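Local structure of putative ABC type-2 transporter (Thermotoga maritima MSB8, 3CNI) at residues A[129-134]-A[144-149]; A[56-61]-A[80-85]; A[13-18]-A[35-40]; A[29-34]-A[103-108]. The protein is probably part of an ABC-2 family membrane transporter, of which this chain is one calcium-binding domain. All blocks are in the same frame, centred on the assembly; numbering follows the deposited sequence.

Contact 1 (A[129-134]-A[144-149]). With CA (calcium ion), chain B.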
# COMPACT_ATOMS: atom_id res chain seq x y z
N ILE A 129 -2.21 6.08 8.97
CA ILE A 129 -3.34 6.26 8.03
C ILE A 129 -4.70 5.94 8.64
O ILE A 129 -5.02 4.80 8.93
CB ILE A 129 -3.21 5.40 6.76
CG1 ILE A 129 -1.84 5.56 6.05
CG2 ILE A 129 -4.36 5.72 5.78
CD1 ILE A 129 -1.36 6.97 5.93
N VAL A 130 -5.50 7.00 8.83
CA VAL A 130 -6.91 6.89 9.26
C VAL A 130 -7.84 7.07 8.06
O VAL A 130 -7.71 8.03 7.30
CB VAL A 130 -7.25 7.94 10.34
CG1 VAL A 130 -8.70 7.82 10.76
CG2 VAL A 130 -6.30 7.80 11.56
N GLN A 131 -8.78 6.14 7.89
CA GLN A 131 -9.65 6.16 6.70
C GLN A 131 -11.08 6.23 7.09
O GLN A 131 -11.50 5.67 8.08
CB GLN A 131 -9.39 4.95 5.82
CG GLN A 131 -7.96 4.67 5.54
CD GLN A 131 -7.77 3.62 4.46
OE1 GLN A 131 -8.33 3.70 3.39
NE2 GLN A 131 -6.96 2.63 4.74
N HIS A 132 -11.82 7.03 6.33
CA HIS A 132 -13.31 7.20 6.46
C HIS A 132 -13.94 7.00 5.14
O HIS A 132 -13.39 7.42 4.11
CB HIS A 132 -13.69 8.61 6.95
CG HIS A 132 -12.85 9.09 8.08
ND1 HIS A 132 -13.03 8.66 9.37
CD2 HIS A 132 -11.74 9.87 8.10
CE1 HIS A 132 -12.11 9.20 10.15
NE2 HIS A 132 -11.32 9.94 9.40
N THR A 133 -15.11 6.35 5.16
CA THR A 133 -15.82 5.99 3.94
C THR A 133 -17.28 6.39 3.88
O THR A 133 -18.13 5.98 4.70
CB THR A 133 -15.76 4.47 3.72
OG1 THR A 133 -14.39 4.07 3.74
CG2 THR A 133 -16.38 4.08 2.38
N TYR A 134 -17.53 7.18 2.85
CA TYR A 134 -18.87 7.45 2.34
C TYR A 134 -19.25 6.41 1.32
O TYR A 134 -18.61 6.24 0.28
CB TYR A 134 -18.99 8.82 1.68
CG TYR A 134 -19.08 9.98 2.62
CD1 TYR A 134 -20.28 10.34 3.22
CD2 TYR A 134 -17.98 10.74 2.90
CE1 TYR A 134 -20.35 11.42 4.07
CE2 TYR A 134 -18.03 11.81 3.74
CZ TYR A 134 -19.21 12.15 4.33
OH TYR A 134 -19.21 13.24 5.16
N SER A 144 -12.14 1.94 6.33
CA SER A 144 -11.72 1.88 4.92
C SER A 144 -12.78 1.27 4.01
O SER A 144 -13.73 0.56 4.49
CB SER A 144 -10.44 1.00 4.82
OG SER A 144 -10.72 -0.39 4.94
N PRO A 145 -12.65 1.50 2.69
CA PRO A 145 -13.60 0.89 1.77
C PRO A 145 -13.55 -0.61 1.75
O PRO A 145 -14.57 -1.26 1.58
CB PRO A 145 -13.19 1.45 0.40
CG PRO A 145 -12.47 2.74 0.70
CD PRO A 145 -11.77 2.48 2.01
N GLU A 146 -12.35 -1.16 1.91
CA GLU A 146 -12.18 -2.62 2.01
C GLU A 146 -13.04 -3.15 3.14
O GLU A 146 -13.76 -4.16 3.02
CB GLU A 146 -10.76 -2.98 2.34
CG GLU A 146 -9.69 -2.68 1.25
CD GLU A 146 -9.00 -1.27 1.26
OE1 GLU A 146 -9.55 -0.19 1.67
OE2 GLU A 146 -7.89 -1.26 0.75
N ALA A 147 -12.91 -2.49 4.29
CA ALA A 147 -13.64 -2.91 5.53
C ALA A 147 -15.11 -2.83 5.29
O ALA A 147 -15.85 -3.73 5.60
CB ALA A 147 -13.26 -2.04 6.74
N ILE A 148 -15.56 -1.73 4.72
CA ILE A 148 -16.99 -1.55 4.51
C ILE A 148 -17.50 -2.58 3.51
O ILE A 148 -18.55 -3.15 3.66
CB ILE A 148 -17.38 -0.14 4.05
CG1 ILE A 148 -17.10 0.80 5.20
CG2 ILE A 148 -18.89 -0.11 3.78
CD1 ILE A 148 -17.91 0.45 6.45
N MSE A 149 -16.68 -2.84 2.52
CA MSE A 149 -17.09 -3.78 1.48
C MSE A 149 -17.05 -5.19 2.02
O MSE A 149 -17.87 -5.96 1.66
CB MSE A 149 -16.18 -3.64 0.24
CG MSE A 149 -16.33 -2.29 -0.48
SE MSE A 149 -18.13 -2.21 -1.33
CE MSE A 149 -18.62 -0.43 -0.62
CA CA B . -6.02 0.38 0.73
O HOH W 1 -8.01 1.79 1.34
O HOH W 2 -4.35 1.66 1.77
O HOH W 3 -4.56 -1.48 0.99
O HOH W 4 -5.81 -0.60 -1.38
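Gln131 and Ser144 bring the backbones closest, with their CA atoms 5.1 Å apart, where strand 129-134 passes the first turn of helix 145-149 at 51° with 8.5 Å between the axes. Gln131 lies over this turn: its CG is anti to the carbonyl carbon (chi1 -48°) and the chain beyond is extended, which carries the amide past Ser144 CB, 3.7 Å from OE1; the side chain as a whole crosses Pro145 at about a right angle. OE1 takes a hydrogen bond from water 1 (2.8 Å) and another from Trp82 NE1. Water 1 also donates to Glu146 OE1 and is a ligand of the calcium ion, which makes Gln131 a second-shell residue of the metal site. Were Gln131 a leucine, water 1 would probably lose one of its two acceptors and the Trp82 indole N-H its mate. Glu146 OE2 binds the metal directly at 2.5 Å; four waters and Ser99 OG complete six ligands. Ser144 is the N-cap: its OG accepts from Ala147 N at 3.1 Å, while Pro145, having no N-H to offer, suits the first turn. Thr133 OG1 sits 3.5 Å from Pro145 CD and is hydrogen-bonded to His143 O; its CB packs 4.2 Å from Ile148 CG1.

Contact 2 (A[56-61]-A[80-85])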
# COMPACT_ATOMS: atom_id res chain seq x y z
N ALA A 56 -15.08 13.13 -7.48
CA ALA A 56 -13.78 12.54 -7.13
C ALA A 56 -13.92 11.56 -5.98
O ALA A 56 -14.88 11.64 -5.21
CB ALA A 56 -12.80 13.61 -6.76
N PRO A 57 -13.03 10.57 -5.90
CA PRO A 57 -13.11 9.51 -4.88
C PRO A 57 -12.56 9.84 -3.46
O PRO A 57 -12.94 9.18 -2.54
CB PRO A 57 -12.26 8.35 -5.48
CG PRO A 57 -11.19 9.11 -6.34
CD PRO A 57 -11.90 10.39 -6.82
N ALA A 58 -11.67 10.81 -3.28
CA ALA A 58 -11.03 10.96 -1.96
C ALA A 58 -10.61 12.35 -1.68
O ALA A 58 -10.23 13.08 -2.59
CB ALA A 58 -9.80 10.05 -1.88
N ILE A 59 -10.64 12.69 -0.38
CA ILE A 59 -9.92 13.83 0.21
C ILE A 59 -8.83 13.26 1.10
O ILE A 59 -9.11 12.42 1.89
CB ILE A 59 -10.83 14.72 1.11
CG1 ILE A 59 -12.10 15.15 0.37
CG2 ILE A 59 -10.05 15.92 1.65
CD1 ILE A 59 -13.11 15.89 1.24
N ILE A 60 -7.60 13.73 0.92
CA ILE A 60 -6.47 13.44 1.82
C ILE A 60 -6.23 14.63 2.75
O ILE A 60 -6.14 15.74 2.31
CB ILE A 60 -5.21 13.08 0.98
CG1 ILE A 60 -5.48 11.72 0.26
CG2 ILE A 60 -4.04 12.95 1.84
CD1 ILE A 60 -4.47 11.36 -0.87
N VAL A 61 -6.30 14.41 4.05
CA VAL A 61 -6.12 15.49 5.01
C VAL A 61 -4.80 15.33 5.72
O VAL A 61 -4.49 14.26 6.30
CB VAL A 61 -7.30 15.61 6.06
CG1 VAL A 61 -7.06 16.84 7.01
CG2 VAL A 61 -8.67 15.68 5.34
N ILE A 80 -7.75 9.87 5.11
CA ILE A 80 -8.40 9.76 3.79
C ILE A 80 -9.86 9.62 4.04
O ILE A 80 -10.27 8.77 4.80
CB ILE A 80 -7.90 8.54 2.93
CG1 ILE A 80 -6.37 8.39 3.06
CG2 ILE A 80 -8.36 8.68 1.49
CD1 ILE A 80 -5.77 6.99 2.77
N VAL A 81 -10.64 10.53 3.43
CA VAL A 81 -12.10 10.41 3.37
C VAL A 81 -12.46 9.98 1.96
O VAL A 81 -12.14 10.65 0.98
CB VAL A 81 -12.82 11.75 3.71
CG1 VAL A 81 -14.31 11.53 3.90
CG2 VAL A 81 -12.18 12.39 4.95
N TRP A 82 -13.10 8.83 1.87
CA TRP A 82 -13.45 8.25 0.59
C TRP A 82 -14.88 8.49 0.27
O TRP A 82 -15.70 8.43 1.13
CB TRP A 82 -13.21 6.74 0.57
CG TRP A 82 -11.80 6.28 0.83
CD1 TRP A 82 -11.26 5.92 2.05
CD2 TRP A 82 -10.80 6.03 -0.15
NE1 TRP A 82 -9.99 5.49 1.86
CE2 TRP A 82 -9.67 5.55 0.52
CE3 TRP A 82 -10.76 6.15 -1.54
CZ2 TRP A 82 -8.49 5.19 -0.15
CZ3 TRP A 82 -9.58 5.82 -2.19
CH2 TRP A 82 -8.48 5.32 -1.50
N TYR A 83 -15.15 8.75 -1.00
CA TYR A 83 -16.51 9.02 -1.48
C TYR A 83 -16.87 7.97 -2.52
O TYR A 83 -16.60 8.12 -3.74
CB TYR A 83 -16.66 10.41 -2.08
CG TYR A 83 -16.55 11.48 -1.03
CD1 TYR A 83 -17.68 12.17 -0.59
CD2 TYR A 83 -15.32 11.77 -0.42
CE1 TYR A 83 -17.60 13.10 0.39
CE2 TYR A 83 -15.24 12.73 0.56
CZ TYR A 83 -16.38 13.38 0.96
OH TYR A 83 -16.35 14.33 1.95
N LEU A 84 -17.47 6.90 -2.00
CA LEU A 84 -17.94 5.82 -2.83
C LEU A 84 -19.38 6.06 -3.23
O LEU A 84 -20.25 6.34 -2.40
CB LEU A 84 -17.79 4.47 -2.13
CG LEU A 84 -16.41 4.15 -1.58
CD1 LEU A 84 -16.51 2.70 -0.98
CD2 LEU A 84 -15.31 4.33 -2.62
N ARG A 85 -19.59 6.01 -4.53
CA ARG A 85 -20.90 6.17 -5.12
C ARG A 85 -21.18 4.96 -5.95
O ARG A 85 -21.67 5.05 -7.05
CB ARG A 85 -20.91 7.39 -6.03
CG ARG A 85 -20.67 8.71 -5.33
CD ARG A 85 -20.02 9.75 -6.24
NE ARG A 85 -19.56 10.92 -5.47
CZ ARG A 85 -18.30 11.25 -5.29
NH1 ARG A 85 -17.33 10.53 -5.84
NH2 ARG A 85 -17.99 12.34 -4.59
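Ala58 CB approaches the Trp82 ring obliquely, 4.0 Å from CE3, and Ile80 CG2 stands 3.5 Å above one face of that ring, displaced toward its rim. The methyl of Ala58 also touches Ile80 CG2, so a small residue suits the place between the indole, whose NE1 is held by Gln131, and its neighbour. The Tyr83 ring has Pro57 O near its plane at the edge, while Ile59 CD1 comes obliquely to Tyr83 CE2 at 3.9 Å. The Tyr83 hydroxyl is hydrogen-bonded to Glu48 OE2, and Tyr134 stacks on the ring. Replacing Tyr83 by an alanine would probably leave Glu48 without its hydroxyl mate and Ile59 CD1 and Tyr134 without the ring they pack against. Arg85, extended from CG to NE, reaches back to Ala56 O, which lies in the guanidinium plane: NH1 donates to it over 2.8 Å at 163°, and NH2 adds a weak bond. NH1 comes from above the carbonyl plane, 58° out of it. Between the strands, Ile59 and Val81 form a hydrogen-bonded pair, Ile59 N to Val81 O and Val81 N to Ile59 O each 2.9 Å, with non-hydrogen-bonded pairs before and after it. Tyr83 N also donates to Pro57 O. Beta-branched Ile59 and Val81 point to one face, and Ala58, Ile60, Ile80 and Trp82 to the other: the alternation of an antiparallel pair within a mixed sheet covered on both faces, here by helices 44-54 and 89-107.

Contact 3 (A[13-18]-A[35-40])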
# COMPACT_ATOMS: atom_id res chain seq x y z
N VAL A 13 -8.23 13.89 -6.59
CA VAL A 13 -8.12 13.97 -5.15
C VAL A 13 -8.11 15.45 -4.70
O VAL A 13 -7.54 16.28 -5.34
CB VAL A 13 -6.80 13.25 -4.70
CG1 VAL A 13 -6.57 13.37 -3.23
CG2 VAL A 13 -6.79 11.75 -5.13
N ALA A 14 -8.79 15.75 -3.59
CA ALA A 14 -8.65 17.00 -2.84
C ALA A 14 -7.64 16.79 -1.74
O ALA A 14 -7.72 15.81 -1.00
CB ALA A 14 -9.95 17.43 -2.23
N ILE A 15 -6.69 17.72 -1.64
CA ILE A 15 -5.76 17.77 -0.50
C ILE A 15 -6.13 18.93 0.39
O ILE A 15 -6.24 20.05 -0.02
CB ILE A 15 -4.32 17.89 -0.96
CG1 ILE A 15 -3.98 16.80 -1.98
CG2 ILE A 15 -3.32 17.85 0.27
CD1 ILE A 15 -2.78 17.22 -2.92
N VAL A 16 -6.36 18.62 1.65
CA VAL A 16 -6.72 19.61 2.69
C VAL A 16 -5.54 19.65 3.69
O VAL A 16 -5.27 18.67 4.38
CB VAL A 16 -7.99 19.16 3.43
CG1 VAL A 16 -8.14 19.90 4.73
CG2 VAL A 16 -9.18 19.31 2.56
N ARG A 17 -4.78 20.72 3.70
CA ARG A 17 -3.59 20.77 4.58
C ARG A 17 -3.89 21.76 5.63
O ARG A 17 -4.10 22.90 5.33
CB ARG A 17 -2.30 21.15 3.86
CG ARG A 17 -1.08 21.22 4.86
CD ARG A 17 0.29 21.29 4.20
NE ARG A 17 0.34 22.32 3.18
CZ ARG A 17 0.40 23.60 3.42
NH1 ARG A 17 0.45 24.44 2.41
NH2 ARG A 17 0.45 24.05 4.66
N GLU A 18 -3.91 21.28 6.86
CA GLU A 18 -4.18 22.14 8.00
C GLU A 18 -2.92 22.53 8.76
O GLU A 18 -2.88 23.53 9.45
CB GLU A 18 -5.15 21.44 8.94
CG GLU A 18 -6.56 21.31 8.36
CD GLU A 18 -7.51 20.47 9.23
OE1 GLU A 18 -7.04 19.48 9.91
OE2 GLU A 18 -8.74 20.80 9.23
N VAL A 35 -1.39 13.16 -8.47
CA VAL A 35 -2.84 13.13 -8.61
C VAL A 35 -3.31 14.26 -9.50
O VAL A 35 -2.52 15.03 -9.96
CB VAL A 35 -3.56 13.24 -7.24
CG1 VAL A 35 -3.15 12.10 -6.34
CG2 VAL A 35 -3.33 14.64 -6.54
N ASP A 36 -4.62 14.33 -9.72
CA ASP A 36 -5.22 15.49 -10.37
C ASP A 36 -5.92 16.39 -9.35
O ASP A 36 -7.09 16.20 -9.04
CB ASP A 36 -6.22 15.05 -11.44
CG ASP A 36 -6.88 16.22 -12.15
OD1 ASP A 36 -6.55 17.37 -11.82
OD2 ASP A 36 -7.72 15.98 -13.04
N ILE A 37 -5.18 17.37 -8.84
CA ILE A 37 -5.68 18.22 -7.76
C ILE A 37 -7.04 18.82 -8.12
O ILE A 37 -7.17 19.55 -9.10
CB ILE A 37 -4.70 19.36 -7.45
CG1 ILE A 37 -3.33 18.80 -7.08
CG2 ILE A 37 -5.24 20.23 -6.32
CD1 ILE A 37 -2.30 19.86 -6.75
N VAL A 38 -7.99 18.63 -7.24
CA VAL A 38 -9.31 19.15 -7.43
C VAL A 38 -9.60 20.27 -6.44
O VAL A 38 -10.30 21.19 -6.75
CB VAL A 38 -10.31 18.01 -7.27
CG1 VAL A 38 -11.55 18.48 -6.67
CG2 VAL A 38 -10.56 17.34 -8.55
N TYR A 39 -8.93 20.20 -5.32
CA TYR A 39 -8.84 21.30 -4.44
C TYR A 39 -7.66 21.11 -3.56
O TYR A 39 -7.34 20.03 -3.16
CB TYR A 39 -10.06 21.34 -3.59
CG TYR A 39 -9.92 22.11 -2.33
CD1 TYR A 39 -10.14 23.45 -2.30
CD2 TYR A 39 -9.63 21.48 -1.16
CE1 TYR A 39 -10.05 24.14 -1.16
CE2 TYR A 39 -9.55 22.16 -0.00
CZ TYR A 39 -9.75 23.50 -0.01
OH TYR A 39 -9.69 24.20 1.16
N ALA A 40 -6.99 22.20 -3.28
CA ALA A 40 -5.77 22.17 -2.53
C ALA A 40 -5.86 23.33 -1.59
O ALA A 40 -5.87 24.44 -2.02
CB ALA A 40 -4.64 22.35 -3.43
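Tyr39 lies alongside Ala14 and Val16, its ring edge toward them, where strands 12-17 and 36-41 run parallel, the two strands of a beta-alpha-beta unit joined through helix 22-32. Its CB rests 4.1 Å from Ala14 CB, and an alanine there leaves room for the ring. CG is anti to the backbone N (chi1 159°), which lays the ring along the neighbouring strand: CD2 comes to 3.9 Å from Ile15 O, and CE2 meets Val16 CG2 at 3.8 Å, the methyl lying in the ring plane. At the tip, OH is hydrogen-bonded to Asp43 N, and Ala47 of helix 44-54 also touches the side chain. Val13 and Ile15 point to the other face of the sheet. There Val13 CG2 packs on Val35 CG1 at 3.9 Å, the two valines crossing at about a right angle, and the longer Ile15 stretches CD1 to Ile37 CG1. Branched aliphatic residues fit this side, where Ile15 also meets Leu31 of the connecting helix. The strand bends at Val38, whose N donates to Val13 O (3.1 Å). Beyond it, Ile15 N donates to Tyr39 O over 2.8 Å.

Contact 4 (A[29-34]-A[103-108])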
# COMPACT_ATOMS: atom_id res chain seq x y z
N LYS A 29 2.85 18.60 -1.61
CA LYS A 29 3.55 18.69 -2.89
C LYS A 29 3.78 17.32 -3.54
O LYS A 29 3.61 17.13 -4.73
CB LYS A 29 4.92 19.35 -2.72
CG LYS A 29 4.93 20.84 -2.45
CD LYS A 29 6.41 21.38 -2.42
CE LYS A 29 6.86 21.91 -3.76
NZ LYS A 29 6.25 23.27 -3.90
N ALA A 30 4.25 16.38 -2.75
CA ALA A 30 4.48 15.02 -3.22
C ALA A 30 3.14 14.37 -3.72
O ALA A 30 3.06 13.73 -4.79
CB ALA A 30 5.11 14.17 -2.10
N LEU A 31 2.10 14.51 -2.92
CA LEU A 31 0.82 13.91 -3.27
C LEU A 31 0.32 14.53 -4.58
O LEU A 31 -0.19 13.87 -5.46
CB LEU A 31 -0.22 14.11 -2.15
CG LEU A 31 0.03 13.15 -1.01
CD1 LEU A 31 -0.64 13.64 0.28
CD2 LEU A 31 -0.38 11.70 -1.44
N GLY A 32 0.51 15.83 -4.69
CA GLY A 32 -0.16 16.64 -5.71
C GLY A 32 0.44 16.46 -7.08
O GLY A 32 -0.18 16.80 -8.07
N ASN A 33 1.67 15.94 -7.11
CA ASN A 33 2.42 15.70 -8.35
C ASN A 33 2.00 14.37 -8.87
O ASN A 33 2.35 14.00 -9.96
CB ASN A 33 3.95 15.67 -8.14
CG ASN A 33 4.56 17.10 -8.02
OD1 ASN A 33 5.47 17.31 -7.22
ND2 ASN A 33 4.06 18.06 -8.80
N MSE A 34 1.26 13.63 -8.05
CA MSE A 34 0.87 12.28 -8.44
C MSE A 34 -0.62 12.10 -8.67
O MSE A 34 -1.05 11.00 -8.97
CB MSE A 34 1.26 11.30 -7.36
CG MSE A 34 2.75 11.10 -7.11
SE MSE A 34 3.01 9.77 -5.64
CE MSE A 34 2.31 10.60 -3.99
N GLU A 103 1.73 4.90 -0.33
CA GLU A 103 3.00 4.12 -0.11
C GLU A 103 4.10 4.94 -0.68
O GLU A 103 5.16 5.13 -0.09
CB GLU A 103 2.96 2.75 -0.77
CG GLU A 103 2.04 1.79 -0.11
CD GLU A 103 2.45 1.46 1.31
OE1 GLU A 103 3.61 1.76 1.70
OE2 GLU A 103 1.62 0.90 2.04
N SER A 104 3.83 5.48 -1.83
CA SER A 104 4.92 6.19 -2.55
C SER A 104 5.33 7.48 -1.82
O SER A 104 6.48 7.91 -1.83
CB SER A 104 4.45 6.43 -4.00
OG SER A 104 5.29 7.39 -4.57
N LEU A 105 4.39 8.07 -1.12
CA LEU A 105 4.63 9.28 -0.35
C LEU A 105 5.59 9.01 0.81
O LEU A 105 6.41 9.84 1.22
CB LEU A 105 3.30 9.82 0.18
CG LEU A 105 3.43 10.96 1.21
CD1 LEU A 105 4.17 12.28 0.62
CD2 LEU A 105 2.07 11.23 1.85
N LYS A 106 5.51 7.80 1.32
CA LYS A 106 6.29 7.44 2.46
C LYS A 106 7.75 7.46 2.05
O LYS A 106 8.62 7.90 2.82
CB LYS A 106 5.96 6.04 2.90
CG LYS A 106 4.52 5.85 3.45
CD LYS A 106 4.36 4.40 3.84
CE LYS A 106 2.94 4.13 4.31
NZ LYS A 106 2.75 2.67 4.32
N VAL A 107 7.98 6.88 0.87
CA VAL A 107 9.28 6.89 0.21
C VAL A 107 9.77 8.37 -0.06
O VAL A 107 10.94 8.72 0.15
CB VAL A 107 9.26 6.04 -1.14
CG1 VAL A 107 10.62 6.20 -1.90
CG2 VAL A 107 8.97 4.58 -0.87
N GLN A 108 8.86 9.22 -0.49
CA GLN A 108 9.22 10.59 -0.82
C GLN A 108 9.38 11.45 0.43
O GLN A 108 9.69 12.64 0.31
CB GLN A 108 8.21 11.25 -1.76
CG GLN A 108 8.08 10.61 -3.13
CD GLN A 108 6.90 11.17 -3.95
OE1 GLN A 108 6.96 12.28 -4.44
NE2 GLN A 108 5.82 10.39 -4.07
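Ala30 and Leu105 make the centre of an apolar group where the end of helix 22-32 meets that of helix 89-107. Ala30 CB presses on Leu105 CD1 at 3.4 Å, a close approach for two methyl carbons, and the small residue lets the backbones come within 6.4 Å, measured between the CA atoms of Ala30 and Leu105. The fork of Leu105 divides its work. With CG anti to the backbone N (chi1 170°), CD1 goes to Ala30, while CD2 turns to Leu31 and lies 4.0 Å from its CD1. Leu31 also packs on Ile102 of helix 89-107, and Leu105 on Leu127 of strand 127-135.

Polar atoms meet selenium at the second group. Met34 is a selenomethionine; its chain bends at chi3, and SE lies 3.3 Å from Gln108 NE2 and 3.5 Å from Ser104 OG. Gln108 comes from the opposite direction, its OE1 resting 3.5 Å from Ala30 CB.

The side-chain hydrogen bonds lie within segment 103-108. Gln108 NE2 folds back to Ser104 O and Ser104 OG, both bonds weak, and these hold the amide loosely across the last turn. On the side away from segment 29-34, Lys106 NZ forms a salt bridge with Glu103 OE1, whose hydrogen bonds are weak. Near that side, Glu103 and Val107 pack on Ser99 and Gly96 of the second subunit.

The helix ends thus appear to be joined mainly by shape and van der Waals contact, with a soft chalcogen, selenium in this labelled methionine, beside an amide and a hydroxyl, and with no conventional hydrogen bond between the segments.

Contacts 1, 2 and 3 all reach one mixed sheet, contact 1 through its strand 129-134. Contact 2 sits between the others, its centre 10 Å from each: Ile60 N bonds probably to Ala14 O of contact 3 at 2.8 Å, and Trp82 N to His132 O of contact 1 at 2.7 Å. Contact 4 lies against the sheet, where Ile60 CG2 touches Leu31 CD1 at 3.8 Å and Ile15 CD1 touches Leu31 CB at 4.1 Å. Contact 1 holds the calcium ligand Glu146; the Trp82 side chain of contact 2 comes within about 5 Å of the ion, against about 11 Å for that of Ser104 in contact 4. Contacts 1 and 4, centres about 20 Å apart, both touch the second subunit.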